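Local coordinates for protein rhamnosidase B (Bacillus sp., PDB 2OKX) that hydrolyses alpha-L-rhamnosides, releasing terminal L-rhamnose, as a glycoside hydrolase of family 78, at residues Val577-Asn582 with His860-Ser865; Leu585-Val590 with Glu595-Cys600. One frame throughout, in Å; residues are numbered along the deposited sequence.

Contact 1 (Val577-Asn582 with His860-Ser865)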
ATOM      1  N   VAL A 577       6.512  -6.861  -5.245  1.00 23.69           N
ATOM      2  CA  VAL A 577       7.511  -7.918  -5.208  1.00 23.18           C
ATOM      3  C   VAL A 577       8.907  -7.474  -4.792  1.00 23.36           C
ATOM      4  O   VAL A 577       9.523  -8.091  -3.922  1.00 23.94           O
ATOM      5  CB  VAL A 577       7.579  -8.620  -6.574  1.00 23.10           C
ATOM      6  CG1 VAL A 577       8.584  -9.767  -6.536  1.00 22.13           C
ATOM      7  CG2 VAL A 577       6.189  -9.132  -6.943  1.00 22.49           C
ATOM      8  N   GLY A 578       9.406  -6.408  -5.404  1.00 22.00           N
ATOM      9  CA  GLY A 578      10.737  -5.939  -5.064  1.00 23.87           C
ATOM     10  C   GLY A 578      10.904  -5.634  -3.588  1.00 24.76           C
ATOM     11  O   GLY A 578      11.884  -6.048  -2.964  1.00 25.04           O
ATOM     12  N   ASP A 579       9.945  -4.908  -3.022  1.00 22.93           N
ATOM     13  CA  ASP A 579      10.001  -4.538  -1.612  1.00 22.69           C
ATOM     14  C   ASP A 579      10.062  -5.767  -0.704  1.00 23.29           C
ATOM     15  O   ASP A 579      10.810  -5.791   0.278  1.00 22.77           O
ATOM     16  CB  ASP A 579       8.765  -3.719  -1.212  1.00 22.00           C
ATOM     17  CG  ASP A 579       8.555  -2.487  -2.076  1.00 22.89           C
ATOM     18  OD1 ASP A 579       8.203  -1.424  -1.513  1.00 21.49           O
ATOM     19  OD2 ASP A 579       8.717  -2.577  -3.310  1.00 21.78           O
ATOM     20  N   SER A 580       9.269  -6.781  -1.041  1.00 22.04           N
ATOM     21  CA  SER A 580       9.180  -7.992  -0.235  1.00 21.90           C
ATOM     22  C   SER A 580      10.484  -8.740   0.027  1.00 19.58           C
ATOM     23  O   SER A 580      10.597  -9.430   1.035  1.00 19.65           O
ATOM     24  CB  SER A 580       8.160  -8.958  -0.848  1.00 21.47           C
ATOM     25  OG  SER A 580       8.691  -9.609  -1.987  1.00 23.56           O
ATOM     26  N   ARG A 581      11.458  -8.632  -0.870  1.00 21.55           N
ATOM     27  CA  ARG A 581      12.725  -9.327  -0.649  1.00 21.93           C
ATOM     28  C   ARG A 581      13.389  -8.802   0.623  1.00 22.08           C
ATOM     29  O   ARG A 581      13.784  -9.581   1.493  1.00 21.04           O
ATOM     30  CB  ARG A 581      13.663  -9.147  -1.846  1.00 22.51           C
ATOM     31  CG  ARG A 581      15.002  -9.880  -1.705  1.00 23.29           C
ATOM     32  CD  ARG A 581      16.082  -8.994  -1.091  1.00 22.99           C
ATOM     33  NE  ARG A 581      17.308  -9.742  -0.810  1.00 22.50           N
ATOM     34  CZ  ARG A 581      18.477  -9.182  -0.501  1.00 24.83           C
ATOM     35  NH1 ARG A 581      19.540  -9.942  -0.262  1.00 22.52           N
ATOM     36  NH2 ARG A 581      18.589  -7.863  -0.438  1.00 24.64           N
ATOM     37  N   ASN A 582      13.498  -7.481   0.737  1.00 20.06           N
ATOM     38  CA  ASN A 582      14.108  -6.884   1.919  1.00 20.33           C
ATOM     39  C   ASN A 582      13.212  -7.075   3.135  1.00 19.16           C
ATOM     40  O   ASN A 582      13.686  -7.388   4.225  1.00 20.04           O
ATOM     41  CB  ASN A 582      14.360  -5.389   1.703  1.00 18.86           C
ATOM     42  CG  ASN A 582      15.488  -5.119   0.722  1.00 20.24           C
ATOM     43  OD1 ASN A 582      16.118  -6.041   0.201  1.00 21.18           O
ATOM     44  ND2 ASN A 582      15.748  -3.844   0.469  1.00 23.99           N
ATOM     45  N   HIS A 860       5.781   7.668   4.606  1.00 18.15           N
ATOM     46  CA  HIS A 860       6.650   7.717   5.775  1.00 18.60           C
ATOM     47  C   HIS A 860       6.832   6.342   6.402  1.00 19.12           C
ATOM     48  O   HIS A 860       7.513   6.205   7.418  1.00 20.77           O
ATOM     49  CB  HIS A 860       6.081   8.686   6.816  1.00 17.47           C
ATOM     50  CG  HIS A 860       6.220  10.126   6.434  1.00 18.23           C
ATOM     51  ND1 HIS A 860       7.053  10.996   7.104  1.00 17.84           N
ATOM     52  CD2 HIS A 860       5.671  10.837   5.420  1.00 16.88           C
ATOM     53  CE1 HIS A 860       7.012  12.179   6.518  1.00 19.14           C
ATOM     54  NE2 HIS A 860       6.182  12.109   5.493  1.00 15.01           N
ATOM     55  N   CYS A 861       6.230   5.325   5.794  1.00 18.18           N
ATOM     56  CA  CYS A 861       6.317   3.967   6.324  1.00 19.10           C
ATOM     57  C   CYS A 861       6.434   2.945   5.191  1.00 19.33           C
ATOM     58  O   CYS A 861       5.426   2.478   4.668  1.00 19.35           O
ATOM     59  CB  CYS A 861       5.070   3.671   7.175  1.00 17.41           C
ATOM     60  SG  CYS A 861       5.045   2.048   8.000  1.00 19.36           S
ATOM     61  N   HIS A 862       7.669   2.616   4.818  1.00 18.41           N
ATOM     62  CA  HIS A 862       7.953   1.651   3.750  1.00 19.07           C
ATOM     63  C   HIS A 862       8.929   0.627   4.316  1.00 19.12           C
ATOM     64  O   HIS A 862      10.097   0.943   4.542  1.00 17.60           O
ATOM     65  CB  HIS A 862       8.602   2.351   2.545  1.00 18.25           C
ATOM     66  CG  HIS A 862       7.676   2.552   1.385  1.00 19.81           C
ATOM     67  ND1 HIS A 862       7.896   1.985   0.147  1.00 23.60           N
ATOM     68  CD2 HIS A 862       6.534   3.268   1.271  1.00 17.63           C
ATOM     69  CE1 HIS A 862       6.930   2.344  -0.679  1.00 16.66           C
ATOM     70  NE2 HIS A 862       6.091   3.124  -0.022  1.00 23.39           N
ATOM     71  N   ALA A 863       8.456  -0.594   4.541  1.00 20.28           N
ATOM     72  CA  ALA A 863       9.313  -1.627   5.113  1.00 20.76           C
ATOM     73  C   ALA A 863      10.506  -1.984   4.236  1.00 20.12           C
ATOM     74  O   ALA A 863      11.434  -2.640   4.700  1.00 18.44           O
ATOM     75  CB  ALA A 863       8.496  -2.887   5.434  1.00 21.20           C
ATOM     76  N   TRP A 864      10.500  -1.564   2.975  1.00 20.37           N
ATOM     77  CA  TRP A 864      11.644  -1.878   2.130  1.00 19.95           C
ATOM     78  C   TRP A 864      12.837  -1.038   2.604  1.00 19.61           C
ATOM     79  O   TRP A 864      13.977  -1.252   2.183  1.00 20.69           O
ATOM     80  CB  TRP A 864      11.308  -1.643   0.641  1.00 20.46           C
ATOM     81  CG  TRP A 864      11.351  -0.225   0.118  1.00 22.33           C
ATOM     82  CD1 TRP A 864      11.415   0.936   0.841  1.00 21.75           C
ATOM     83  CD2 TRP A 864      11.332   0.167  -1.263  1.00 24.19           C
ATOM     84  NE1 TRP A 864      11.441   2.025  -0.006  1.00 22.80           N
ATOM     85  CE2 TRP A 864      11.391   1.579  -1.302  1.00 25.03           C
ATOM     86  CE3 TRP A 864      11.271  -0.542  -2.472  1.00 23.22           C
ATOM     87  CZ2 TRP A 864      11.391   2.298  -2.506  1.00 25.75           C
ATOM     88  CZ3 TRP A 864      11.273   0.172  -3.671  1.00 27.16           C
ATOM     89  CH2 TRP A 864      11.333   1.580  -3.675  1.00 24.88           C
ATOM     90  N   SER A 865      12.555  -0.118   3.527  1.00 16.78           N
ATOM     91  CA  SER A 865      13.554   0.782   4.105  1.00 16.53           C
ATOM     92  C   SER A 865      13.975   0.374   5.525  1.00 16.33           C
ATOM     93  O   SER A 865      14.718   1.108   6.178  1.00 17.44           O
ATOM     94  CB  SER A 865      12.998   2.209   4.183  1.00 16.58           C
ATOM     95  OG  SER A 865      12.722   2.750   2.902  1.00 19.09           O
TER
HETATM   96  O   HOH W   1       8.223  -1.098   1.309  1.00 19.54           O
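Trp864 swings its indole between its own backbone N and carbonyl carbon (chi1 80°), and Asp579 turns its carboxylate beside its backbone N (chi1 -55°). The carboxylate and indole planes are 19° apart, but the carboxylate is offset to the rim of the ring. This happens inside the (alpha/alpha)6 barrel of the six-hairpin glycosidase domain, where the early part of helix 577-590 faces the loop ahead of helix 868-876. Asp579 OD1 lies above the indole plane, 3.3 Å from Trp864 CE3. OD2 lies beyond the CE3 side of the ring, 3.4 Å from Trp864 CE3. The backbones are close here, with the two CA atoms of Asp579 and Trp864 4.9 Å apart. Asn582 faces the same residue one turn on, its ND2 3.6 Å from Trp864 O. Phe802 stacks on the indole, and Trp864 NE1 is hydrogen-bonded to the backbone O of Glu841. With an alanine here, a gap beside Asp579 would probably open, leaving Phe802 without its stacking partner and Glu841 O without the indole N-H. Asp579 OD1 also holds a glycerol, probably from the crystallisation liquor, which is consistent with a pocket for a polyhydroxyl group such as the sugar. One water links the two segments. It is hydrogen-bonded to Asp579 OD1 at 2.8 Å and accepts from Trp864 N at 2.9 Å.

Contact 2 (Leu585-Val590 with Glu595-Cys600); sequences LVNYYV and EIVERC
Val597 pushes both of its methyl groups against the end of Tyr588, across the turn of a helical hairpin in the six-hairpin glycosidase domain. Its CG1 lies 3.4 Å from Tyr588 OH. Its CG2 lies 3.9 Å from Tyr588 CE2, so the second branch touches that ring carbon. The two side chains cross at about a right angle. CG1 of Val597 stands anti to the backbone N (chi1 180°), which sets CG2 beside that N and spreads both methyls toward the first helix. Asn587 also meets CG2, with its ND2 3.8 Å from Val597 CG2. This is a van der Waals touch with a methyl; the amide finds its polar partner at the bend, where Asn587 ND2 is hydrogen-bonded to the backbone O of Glu593. The amide thus ties helix 577-590 to the short link that leads into helix 595-603. The backbones stay well apart, with Asn587 CA and Val597 CA 9.1 Å from each other. Only 121 Å² is buried between the segments, yet all three touching residues are buried in the whole protein. Helix 627-644 shares the packing. Its Tyr640 touches both Tyr588 and Val597, and its His643 stacks on the Tyr588 ring. Helices 544-559 and 868-876 lie against other residues of 585-590, while Arg599 on the second helix reaches Phe72 of strand 70-77 in a cation-pi contact.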
ATOM      1  N   LEU A 585      13.635 -10.529   4.766  1.00 17.14           N
ATOM      2  CA  LEU A 585      14.855 -10.661   5.560  1.00 17.63           C
ATOM      3  C   LEU A 585      14.744  -9.957   6.909  1.00 18.47           C
ATOM      4  O   LEU A 585      15.168 -10.499   7.933  1.00 17.43           O
ATOM      5  CB  LEU A 585      16.055 -10.105   4.793  1.00 19.12           C
ATOM      6  CG  LEU A 585      16.468 -10.885   3.540  1.00 20.46           C
ATOM      7  CD1 LEU A 585      17.570 -10.131   2.819  1.00 20.16           C
ATOM      8  CD2 LEU A 585      16.934 -12.280   3.927  1.00 19.33           C
ATOM      9  N   VAL A 586      14.201  -8.744   6.918  1.00 14.44           N
ATOM     10  CA  VAL A 586      14.046  -8.027   8.179  1.00 16.07           C
ATOM     11  C   VAL A 586      13.115  -8.838   9.071  1.00 16.10           C
ATOM     12  O   VAL A 586      13.371  -9.022  10.262  1.00 17.12           O
ATOM     13  CB  VAL A 586      13.453  -6.630   7.962  1.00 15.61           C
ATOM     14  CG1 VAL A 586      13.247  -5.936   9.298  1.00 14.22           C
ATOM     15  CG2 VAL A 586      14.388  -5.814   7.083  1.00 16.84           C
ATOM     16  N   ASN A 587      12.039  -9.335   8.477  1.00 15.94           N
ATOM     17  CA  ASN A 587      11.068 -10.153   9.191  1.00 16.26           C
ATOM     18  C   ASN A 587      11.729 -11.363   9.863  1.00 14.27           C
ATOM     19  O   ASN A 587      11.412 -11.695  11.006  1.00 14.47           O
ATOM     20  CB  ASN A 587       9.984 -10.628   8.218  1.00 15.93           C
ATOM     21  CG  ASN A 587       9.362 -11.944   8.636  1.00 18.30           C
ATOM     22  OD1 ASN A 587       8.698 -12.035   9.668  1.00 18.23           O
ATOM     23  ND2 ASN A 587       9.582 -12.982   7.831  1.00 16.32           N
ATOM     24  N   TYR A 588      12.641 -12.021   9.155  1.00 15.16           N
ATOM     25  CA  TYR A 588      13.320 -13.193   9.714  1.00 15.55           C
ATOM     26  C   TYR A 588      14.030 -12.845  11.017  1.00 15.72           C
ATOM     27  O   TYR A 588      14.049 -13.637  11.964  1.00 14.50           O
ATOM     28  CB  TYR A 588      14.357 -13.750   8.716  1.00 15.67           C
ATOM     29  CG  TYR A 588      13.781 -14.339   7.444  1.00 15.21           C
ATOM     30  CD1 TYR A 588      14.500 -14.288   6.251  1.00 16.12           C
ATOM     31  CD2 TYR A 588      12.525 -14.945   7.430  1.00 17.61           C
ATOM     32  CE1 TYR A 588      13.985 -14.814   5.073  1.00 18.36           C
ATOM     33  CE2 TYR A 588      11.997 -15.483   6.251  1.00 19.56           C
ATOM     34  CZ  TYR A 588      12.734 -15.408   5.077  1.00 19.32           C
ATOM     35  OH  TYR A 588      12.211 -15.890   3.898  1.00 19.84           O
ATOM     36  N   TYR A 589      14.625 -11.659  11.069  1.00 15.92           N
ATOM     37  CA  TYR A 589      15.345 -11.268  12.271  1.00 16.06           C
ATOM     38  C   TYR A 589      14.509 -10.648  13.384  1.00 16.69           C
ATOM     39  O   TYR A 589      14.818 -10.839  14.559  1.00 16.43           O
ATOM     40  CB  TYR A 589      16.506 -10.333  11.913  1.00 16.02           C
ATOM     41  CG  TYR A 589      17.762 -11.077  11.496  1.00 15.05           C
ATOM     42  CD1 TYR A 589      17.806 -11.794  10.303  1.00 14.24           C
ATOM     43  CD2 TYR A 589      18.892 -11.091  12.316  1.00 16.05           C
ATOM     44  CE1 TYR A 589      18.947 -12.516   9.934  1.00 15.96           C
ATOM     45  CE2 TYR A 589      20.040 -11.807  11.955  1.00 14.53           C
ATOM     46  CZ  TYR A 589      20.057 -12.515  10.765  1.00 16.77           C
ATOM     47  OH  TYR A 589      21.181 -13.222  10.401  1.00 18.34           O
ATOM     48  N   VAL A 590      13.448  -9.926  13.037  1.00 16.30           N
ATOM     49  CA  VAL A 590      12.639  -9.291  14.076  1.00 16.19           C
ATOM     50  C   VAL A 590      11.381 -10.047  14.506  1.00 15.90           C
ATOM     51  O   VAL A 590      10.935  -9.892  15.644  1.00 15.63           O
ATOM     52  CB  VAL A 590      12.244  -7.851  13.672  1.00 18.94           C
ATOM     53  CG1 VAL A 590      13.487  -7.078  13.241  1.00 16.83           C
ATOM     54  CG2 VAL A 590      11.207  -7.874  12.573  1.00 21.04           C
ATOM     55  N   GLU A 595       5.303 -18.380   6.881  1.00 20.44           N
ATOM     56  CA  GLU A 595       4.151 -18.631   6.023  1.00 23.65           C
ATOM     57  C   GLU A 595       3.783 -17.454   5.131  1.00 22.77           C
ATOM     58  O   GLU A 595       3.429 -17.646   3.973  1.00 20.62           O
ATOM     59  CB  GLU A 595       2.941 -19.070   6.855  1.00 27.13           C
ATOM     60  CG  GLU A 595       3.116 -20.443   7.495  1.00 33.36           C
ATOM     61  CD  GLU A 595       1.815 -21.024   8.018  1.00 38.88           C
ATOM     62  OE1 GLU A 595       1.858 -22.091   8.666  1.00 44.67           O
ATOM     63  OE2 GLU A 595       0.747 -20.423   7.778  1.00 42.96           O
ATOM     64  N   ILE A 596       3.879 -16.237   5.658  1.00 20.03           N
ATOM     65  CA  ILE A 596       3.556 -15.067   4.859  1.00 19.53           C
ATOM     66  C   ILE A 596       4.543 -14.941   3.697  1.00 18.60           C
ATOM     67  O   ILE A 596       4.176 -14.543   2.598  1.00 19.51           O
ATOM     68  CB  ILE A 596       3.582 -13.775   5.719  1.00 21.00           C
ATOM     69  CG1 ILE A 596       3.253 -12.560   4.849  1.00 19.75           C
ATOM     70  CG2 ILE A 596       4.943 -13.616   6.388  1.00 21.34           C
ATOM     71  CD1 ILE A 596       3.178 -11.242   5.622  1.00 19.06           C
ATOM     72  N   VAL A 597       5.800 -15.295   3.935  1.00 19.89           N
ATOM     73  CA  VAL A 597       6.801 -15.206   2.885  1.00 19.16           C
ATOM     74  C   VAL A 597       6.481 -16.181   1.750  1.00 21.02           C
ATOM     75  O   VAL A 597       6.454 -15.789   0.584  1.00 19.99           O
ATOM     76  CB  VAL A 597       8.219 -15.503   3.424  1.00 19.61           C
ATOM     77  CG1 VAL A 597       9.225 -15.405   2.297  1.00 18.30           C
ATOM     78  CG2 VAL A 597       8.569 -14.519   4.546  1.00 19.21           C
ATOM     79  N   GLU A 598       6.228 -17.445   2.080  1.00 20.97           N
ATOM     80  CA  GLU A 598       5.920 -18.411   1.033  1.00 23.98           C
ATOM     81  C   GLU A 598       4.646 -18.026   0.287  1.00 23.25           C
ATOM     82  O   GLU A 598       4.576 -18.153  -0.937  1.00 24.07           O
ATOM     83  CB  GLU A 598       5.774 -19.828   1.596  1.00 26.03           C
ATOM     84  CG  GLU A 598       5.514 -20.842   0.484  1.00 31.71           C
ATOM     85  CD  GLU A 598       5.538 -22.282   0.941  1.00 34.00           C
ATOM     86  OE1 GLU A 598       5.111 -23.145   0.147  1.00 36.82           O
ATOM     87  OE2 GLU A 598       5.982 -22.556   2.076  1.00 37.12           O
ATOM     88  N   ARG A 599       3.642 -17.553   1.019  1.00 22.83           N
ATOM     89  CA  ARG A 599       2.389 -17.140   0.391  1.00 22.57           C
ATOM     90  C   ARG A 599       2.671 -16.093  -0.679  1.00 22.77           C
ATOM     91  O   ARG A 599       2.147 -16.169  -1.784  1.00 24.67           O
ATOM     92  CB  ARG A 599       1.418 -16.562   1.430  1.00 22.39           C
ATOM     93  CG  ARG A 599       0.240 -15.807   0.811  1.00 22.17           C
ATOM     94  CD  ARG A 599      -0.772 -15.333   1.846  1.00 20.62           C
ATOM     95  NE  ARG A 599      -1.601 -14.254   1.309  1.00 22.93           N
ATOM     96  CZ  ARG A 599      -2.486 -14.395   0.326  1.00 22.87           C
ATOM     97  NH1 ARG A 599      -2.677 -15.585  -0.236  1.00 21.24           N
ATOM     98  NH2 ARG A 599      -3.154 -13.335  -0.118  1.00 20.21           N
ATOM     99  N   CYS A 600       3.510 -15.117  -0.349  1.00 21.52           N
ATOM    100  CA  CYS A 600       3.844 -14.065  -1.298  1.00 21.82           C
ATOM    101  C   CYS A 600       4.622 -14.590  -2.496  1.00 22.07           C
ATOM    102  O   CYS A 600       4.330 -14.226  -3.637  1.00 21.35           O
ATOM    103  CB  CYS A 600       4.640 -12.958  -0.602  1.00 21.40           C
ATOM    104  SG  CYS A 600       3.642 -12.010   0.582  1.00 24.90           S
TER

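Overall arrangement
From the N terminus, the chain passes through its beta-rich domains before it enters the helical domain and reaches helix 577-590. The earlier residues of this helix serve contact 1 and its end serves contact 2. Contact 2 closes first, after a link of only four residues, and joins helix 577-590 to helix 595-603. Contact 1 closes much later, when the chain returns at 860-865 after 277 residues, many of them helical. The short loop therefore lies within the long one, and the two do not cross. Their centres are about 12 Å apart. Together they tie one helix to its neighbour in sequence and to the loop just before helix 868-876.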